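Local coordinates for D-alanyl-D-alanine carboxypeptidase DacD (Escherichia coli, PDB 5FSR), which removes the C-terminal D-alanyl residue from sugar-peptide precursors of the bacterial cell wall, at residues I26-Q31 with Y355-Q360; T284-L289 with M318-A323. All blocks are in the same frame, centred on the assembly; numbering follows the deposited sequence.

Interaction 1 (I26-Q31 with Y355-Q360)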
loop_
_atom_site.group_PDB
_atom_site.type_symbol
_atom_site.label_atom_id
_atom_site.label_comp_id
_atom_site.label_asym_id
_atom_site.label_seq_id
_atom_site.Cartn_x
_atom_site.Cartn_y
_atom_site.Cartn_z
ATOM N N ILE A 26 -8.312 -3.007 19.766
ATOM C CA ILE A 26 -8.921 -1.698 20.017
ATOM C C ILE A 26 -10.059 -1.847 21.019
ATOM O O ILE A 26 -11.030 -2.573 20.755
ATOM C CB ILE A 26 -9.417 -1.054 18.695
ATOM C CG1 ILE A 26 -8.217 -0.797 17.778
ATOM C CG2 ILE A 26 -10.149 0.266 18.941
ATOM C CD1 ILE A 26 -8.603 -0.558 16.352
ATOM N N PRO A 27 -9.969 -1.133 22.163
ATOM C CA PRO A 27 -10.951 -1.344 23.215
ATOM C C PRO A 27 -12.258 -0.677 22.839
ATOM O O PRO A 27 -12.243 0.385 22.190
ATOM C CB PRO A 27 -10.319 -0.624 24.405
ATOM C CG PRO A 27 -9.641 0.550 23.794
ATOM C CD PRO A 27 -9.158 0.081 22.437
ATOM N N PHE A 28 -13.379 -1.289 23.232
ATOM C CA PHE A 28 -14.696 -0.731 22.943
ATOM C C PHE A 28 -14.937 -0.400 21.438
ATOM O O PHE A 28 -15.627 0.566 21.082
ATOM C CB PHE A 28 -14.923 0.485 23.850
ATOM C CG PHE A 28 -14.978 0.128 25.312
ATOM C CD1 PHE A 28 -16.084 -0.537 25.820
ATOM C CD2 PHE A 28 -13.934 0.438 26.169
ATOM C CE1 PHE A 28 -16.153 -0.880 27.149
ATOM C CE2 PHE A 28 -14.002 0.096 27.512
ATOM C CZ PHE A 28 -15.110 -0.569 27.995
ATOM N N SER A 29 -14.363 -1.211 20.560
ATOM C CA SER A 29 -14.522 -0.994 19.130
ATOM C C SER A 29 -15.930 -1.392 18.738
ATOM O O SER A 29 -16.336 -2.505 19.021
ATOM C CB SER A 29 -13.535 -1.829 18.352
ATOM O OG SER A 29 -13.899 -1.861 16.984
ATOM N N PRO A 30 -16.674 -0.499 18.069
ATOM C CA PRO A 30 -18.014 -0.915 17.599
ATOM C C PRO A 30 -17.984 -2.129 16.627
ATOM O O PRO A 30 -16.925 -2.548 16.171
ATOM C CB PRO A 30 -18.561 0.344 16.915
ATOM C CG PRO A 30 -17.356 1.145 16.528
ATOM C CD PRO A 30 -16.230 0.768 17.454
ATOM N N GLN A 31 -19.149 -2.697 16.363
ATOM C CA GLN A 31 -19.267 -3.908 15.560
ATOM C C GLN A 31 -18.891 -3.611 14.122
ATOM O O GLN A 31 -19.363 -2.619 13.594
ATOM C CB GLN A 31 -20.711 -4.409 15.581
ATOM C CG GLN A 31 -20.946 -5.679 14.765
ATOM C CD GLN A 31 -22.411 -6.070 14.662
ATOM O OE1 GLN A 31 -23.302 -5.415 15.211
ATOM N NE2 GLN A 31 -22.665 -7.138 13.928
ATOM N N TYR A 355 -5.978 4.552 30.720
ATOM C CA TYR A 355 -7.332 4.013 30.879
ATOM C C TYR A 355 -8.272 4.515 29.780
ATOM O O TYR A 355 -8.172 5.669 29.331
ATOM C CB TYR A 355 -7.922 4.401 32.244
ATOM C CG TYR A 355 -7.407 3.552 33.362
ATOM C CD1 TYR A 355 -6.177 3.818 33.945
ATOM C CD2 TYR A 355 -8.130 2.458 33.816
ATOM C CE1 TYR A 355 -5.682 3.028 34.971
ATOM C CE2 TYR A 355 -7.649 1.659 34.837
ATOM C CZ TYR A 355 -6.419 1.946 35.407
ATOM O OH TYR A 355 -5.932 1.163 36.418
ATOM N N ASP A 356 -9.141 3.607 29.326
ATOM C CA ASP A 356 -10.350 3.928 28.587
ATOM C C ASP A 356 -11.537 3.452 29.458
ATOM O O ASP A 356 -11.689 2.264 29.701
ATOM C CB ASP A 356 -10.324 3.213 27.251
ATOM C CG ASP A 356 -11.491 3.577 26.361
ATOM O OD1 ASP A 356 -12.473 4.201 26.820
ATOM O OD2 ASP A 356 -11.387 3.226 25.163
ATOM N N ARG A 357 -12.358 4.396 29.912
ATOM C CA ARG A 357 -13.378 4.164 30.956
ATOM C C ARG A 357 -12.677 3.592 32.217
ATOM O O ARG A 357 -11.780 4.245 32.763
ATOM C CB ARG A 357 -14.550 3.286 30.451
ATOM C CG ARG A 357 -15.312 3.832 29.244
ATOM C CD ARG A 357 -16.381 2.854 28.788
ATOM N NE ARG A 357 -16.892 3.126 27.444
ATOM C CZ ARG A 357 -17.820 2.390 26.826
ATOM N NH1 ARG A 357 -18.372 1.330 27.424
ATOM N NH2 ARG A 357 -18.223 2.711 25.608
ATOM N N ASP A 358 -13.026 2.363 32.603
ATOM C CA ASP A 358 -12.456 1.669 33.755
ATOM C C ASP A 358 -11.590 0.474 33.300
ATOM O O ASP A 358 -11.418 -0.484 34.040
ATOM C CB ASP A 358 -13.604 1.205 34.691
ATOM C CG ASP A 358 -14.584 0.224 34.008
ATOM O OD1 ASP A 358 -14.993 0.469 32.850
ATOM O OD2 ASP A 358 -14.932 -0.810 34.615
ATOM N N LYS A 359 -11.067 0.513 32.075
ATOM C CA LYS A 359 -10.209 -0.562 31.568
ATOM C C LYS A 359 -8.863 0.006 31.133
ATOM O O LYS A 359 -8.803 0.963 30.367
ATOM C CB LYS A 359 -10.870 -1.305 30.405
ATOM C CG LYS A 359 -11.909 -2.335 30.838
ATOM C CD LYS A 359 -13.280 -1.713 31.053
ATOM C CE LYS A 359 -14.365 -2.742 31.349
ATOM N NZ LYS A 359 -14.684 -3.576 30.155
ATOM N N GLN A 360 -7.794 -0.580 31.669
ATOM C CA GLN A 360 -6.430 -0.218 31.318
ATOM C C GLN A 360 -6.155 -0.734 29.919
ATOM O O GLN A 360 -6.525 -1.857 29.612
ATOM C CB GLN A 360 -5.458 -0.854 32.318
ATOM C CG GLN A 360 -3.994 -0.485 32.157
ATOM C CD GLN A 360 -3.163 -0.864 33.378
ATOM O OE1 GLN A 360 -3.544 -0.572 34.528
ATOM N NE2 GLN A 360 -2.024 -1.508 33.143
#
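The guanidinium of Arg357 lies flat on one face of the Phe28 ring, with the planes 26° apart. CZ of Arg357 is 3.8 Å from the centroid of the Phe28 ring, a cation-pi stack shifted toward CD1 and CE1. CD of Arg357 makes a CH-pi contact over the same face, 4.0 Å from the centroid. The backbone O of Asp356 sits at the ring edge, 3.9 Å from CE2 of Phe28. The Lys359 side chain crosses Phe28 at about a right angle, with NZ 3.7 Å from CZ of Phe28, on the opposite side of the ring plane from Arg357. Phe28 is in a type II turn, Ile26 to Ser29, ahead of the first strand of the peptidase domain. Arg357 is in the type II' turn of a beta hairpin, closed by paired backbone bonds between Asp356 and Lys359, in the C-terminal domain. The extended Arg357 chain carries NH2 to a salt bridge with Glu324, which helps fix the guanidinium. Next to the stack, CG of Pro27 packs on OD2 of Asp356 at 3.5 Å. That buried oxygen has no polar partner in the model, and OD1 lies close to Glu324, so the aspartate pKa may be raised.

Interaction 2 (T284-L289 with M318-A323)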
loop_
_atom_site.group_PDB
_atom_site.type_symbol
_atom_site.label_atom_id
_atom_site.label_comp_id
_atom_site.label_asym_id
_atom_site.label_seq_id
_atom_site.Cartn_x
_atom_site.Cartn_y
_atom_site.Cartn_z
ATOM N N THR A 284 -10.713 7.606 15.391
ATOM C CA THR A 284 -9.768 8.698 15.291
ATOM C C THR A 284 -8.405 8.066 15.583
ATOM O O THR A 284 -8.347 7.003 16.185
ATOM C CB THR A 284 -10.019 9.816 16.337
ATOM O OG1 THR A 284 -11.424 9.994 16.570
ATOM C CG2 THR A 284 -9.458 11.142 15.871
ATOM N N THR A 285 -7.332 8.712 15.133
ATOM C CA THR A 285 -5.955 8.377 15.513
ATOM C C THR A 285 -5.411 9.582 16.284
ATOM O O THR A 285 -5.369 10.687 15.734
ATOM C CB THR A 285 -5.066 8.112 14.259
ATOM O OG1 THR A 285 -5.573 6.984 13.538
ATOM C CG2 THR A 285 -3.650 7.817 14.656
ATOM N N VAL A 286 -4.955 9.374 17.514
ATOM C CA VAL A 286 -4.622 10.494 18.423
ATOM C C VAL A 286 -3.224 10.376 18.953
ATOM O O VAL A 286 -2.679 9.278 19.046
ATOM C CB VAL A 286 -5.563 10.614 19.663
ATOM C CG1 VAL A 286 -6.714 11.585 19.397
ATOM C CG2 VAL A 286 -6.073 9.250 20.105
ATOM N N GLN A 287 -2.662 11.519 19.325
ATOM C CA GLN A 287 -1.402 11.542 20.033
ATOM C C GLN A 287 -1.721 11.402 21.531
ATOM O O GLN A 287 -2.411 12.236 22.112
ATOM C CB GLN A 287 -0.629 12.831 19.734
ATOM C CG GLN A 287 0.861 12.666 19.935
ATOM C CD GLN A 287 1.627 13.975 19.862
ATOM O OE1 GLN A 287 1.370 14.891 20.636
ATOM N NE2 GLN A 287 2.596 14.058 18.947
ATOM N N ILE A 288 -1.244 10.312 22.122
ATOM C CA ILE A 288 -1.419 10.062 23.539
ATOM C C ILE A 288 -0.221 10.743 24.200
ATOM O O ILE A 288 -0.404 11.735 24.922
ATOM C CB ILE A 288 -1.507 8.543 23.855
ATOM C CG1 ILE A 288 -2.579 7.855 22.994
ATOM C CG2 ILE A 288 -1.830 8.289 25.331
ATOM C CD1 ILE A 288 -4.012 8.252 23.305
ATOM N N LEU A 289 0.995 10.258 23.896
ATOM C CA LEU A 289 2.238 10.763 24.532
ATOM C C LEU A 289 3.009 11.810 23.682
ATOM O O LEU A 289 2.833 11.900 22.452
ATOM C CB LEU A 289 3.184 9.595 24.952
ATOM C CG LEU A 289 2.902 8.670 26.175
ATOM C CD1 LEU A 289 1.428 8.332 26.241
ATOM C CD2 LEU A 289 3.700 7.367 26.349
ATOM N N MET A 318 -2.251 6.319 18.961
ATOM C CA MET A 318 -3.180 5.216 19.163
ATOM C C MET A 318 -4.467 5.388 18.350
ATOM O O MET A 318 -4.909 6.507 18.100
ATOM C CB MET A 318 -3.489 5.135 20.649
ATOM C CG MET A 318 -3.699 3.739 21.163
ATOM S SD MET A 318 -4.077 3.817 22.925
ATOM C CE MET A 318 -5.033 2.296 22.958
ATOM N N VAL A 319 -5.032 4.273 17.902
ATOM C CA VAL A 319 -6.331 4.282 17.232
ATOM C C VAL A 319 -7.431 4.021 18.284
ATOM O O VAL A 319 -7.410 2.986 18.960
ATOM C CB VAL A 319 -6.390 3.234 16.104
ATOM C CG1 VAL A 319 -7.745 3.244 15.408
ATOM C CG2 VAL A 319 -5.298 3.492 15.077
ATOM N N LEU A 320 -8.367 4.963 18.409
ATOM C CA LEU A 320 -9.493 4.866 19.380
ATOM C C LEU A 320 -10.831 5.174 18.725
ATOM O O LEU A 320 -10.883 5.993 17.810
ATOM C CB LEU A 320 -9.289 5.838 20.538
ATOM C CG LEU A 320 -8.078 5.550 21.439
ATOM C CD1 LEU A 320 -7.848 6.687 22.402
ATOM C CD2 LEU A 320 -8.185 4.236 22.194
ATOM N N PRO A 321 -11.926 4.519 19.176
ATOM C CA PRO A 321 -13.242 5.001 18.752
ATOM C C PRO A 321 -13.487 6.423 19.218
ATOM O O PRO A 321 -13.013 6.813 20.286
ATOM C CB PRO A 321 -14.222 4.040 19.435
ATOM C CG PRO A 321 -13.432 2.819 19.687
ATOM C CD PRO A 321 -12.038 3.280 19.962
ATOM N N LYS A 322 -14.203 7.190 18.407
ATOM C CA LYS A 322 -14.463 8.591 18.714
ATOM C C LYS A 322 -15.268 8.744 20.009
ATOM O O LYS A 322 -15.050 9.687 20.777
ATOM C CB LYS A 322 -15.217 9.256 17.567
ATOM C CG LYS A 322 -14.509 9.212 16.223
ATOM C CD LYS A 322 -14.955 10.366 15.338
ATOM C CE LYS A 322 -13.961 10.671 14.237
ATOM N NZ LYS A 322 -14.388 11.937 13.600
ATOM N N ALA A 323 -16.211 7.827 20.234
ATOM C CA ALA A 323 -16.983 7.835 21.453
ATOM C C ALA A 323 -16.100 7.649 22.688
ATOM O O ALA A 323 -16.487 8.084 23.770
ATOM C CB ALA A 323 -18.068 6.776 21.407
#
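Ile288 reaches across to Met318, and the two side chains meet at an oblique angle. CG1 of Ile288 is 3.7 Å from CB of Met318. Val286 and Leu320 meet at about a right angle, with CG2 of Val286 3.9 Å from CD1 of Leu320. Thr284, Val286, Met318 and Leu320 all point to one face of the two-stranded antiparallel sheet. Leu354 and Val361 of the C-terminal three-stranded sheet touch Met318, so the Met318 end of this face packs against that sheet. Thr285 and Val319 point to the other face as a non-hydrogen-bonded pair. OG1 of Thr285 lies beside the backbone N (chi1 -62°) and is 3.8 Å from CG2 of Val319. The Thr285 hydroxyl is hydrogen-bonded to Asp44 of the peptidase domain. At the strand end, Lys322 crosses Thr284 at about a right angle, and its CG comes 3.2 Å from OG1 of Thr284.

Four backbone hydrogen bonds join the strands. Thr284 and Leu320 exchange two, from Thr284 N to Leu320 O (2.9 Å) and from Leu320 N to Thr284 O (3.0 Å). Val286 and Met318 exchange the other two. Backbone hydrogen bonds set the register, while Val286, Ile288, Met318 and Leu320 make apolar contacts on the face that Thr284 also points to. The Thr285 hydroxyl adds a polar tie from the opposite face to the peptidase domain.

In the fold
From the N terminus, the chain first passes 26-31, the loop ahead of strand 39-44. It then runs through the rest of the peptidase region and helix 265-282 to strand 283-289. Interaction 2 closes a loop of 28 residues, bringing 318-323 back beside 284-289. The chain goes on through strands 328-330 and 350-356. Interaction 1 closes last, when the hairpin at 355-360 meets 26-31. Interaction 2 is therefore nested inside the much longer loop of interaction 1. Their centres are 11 Å apart, and they touch where Ile26, Pro27 and Phe28 pack on Pro321. Interaction 1 ties the N-terminal loop to the three-stranded sheet; interaction 2 pairs the strands of the smaller sheet, on which the same loop packs.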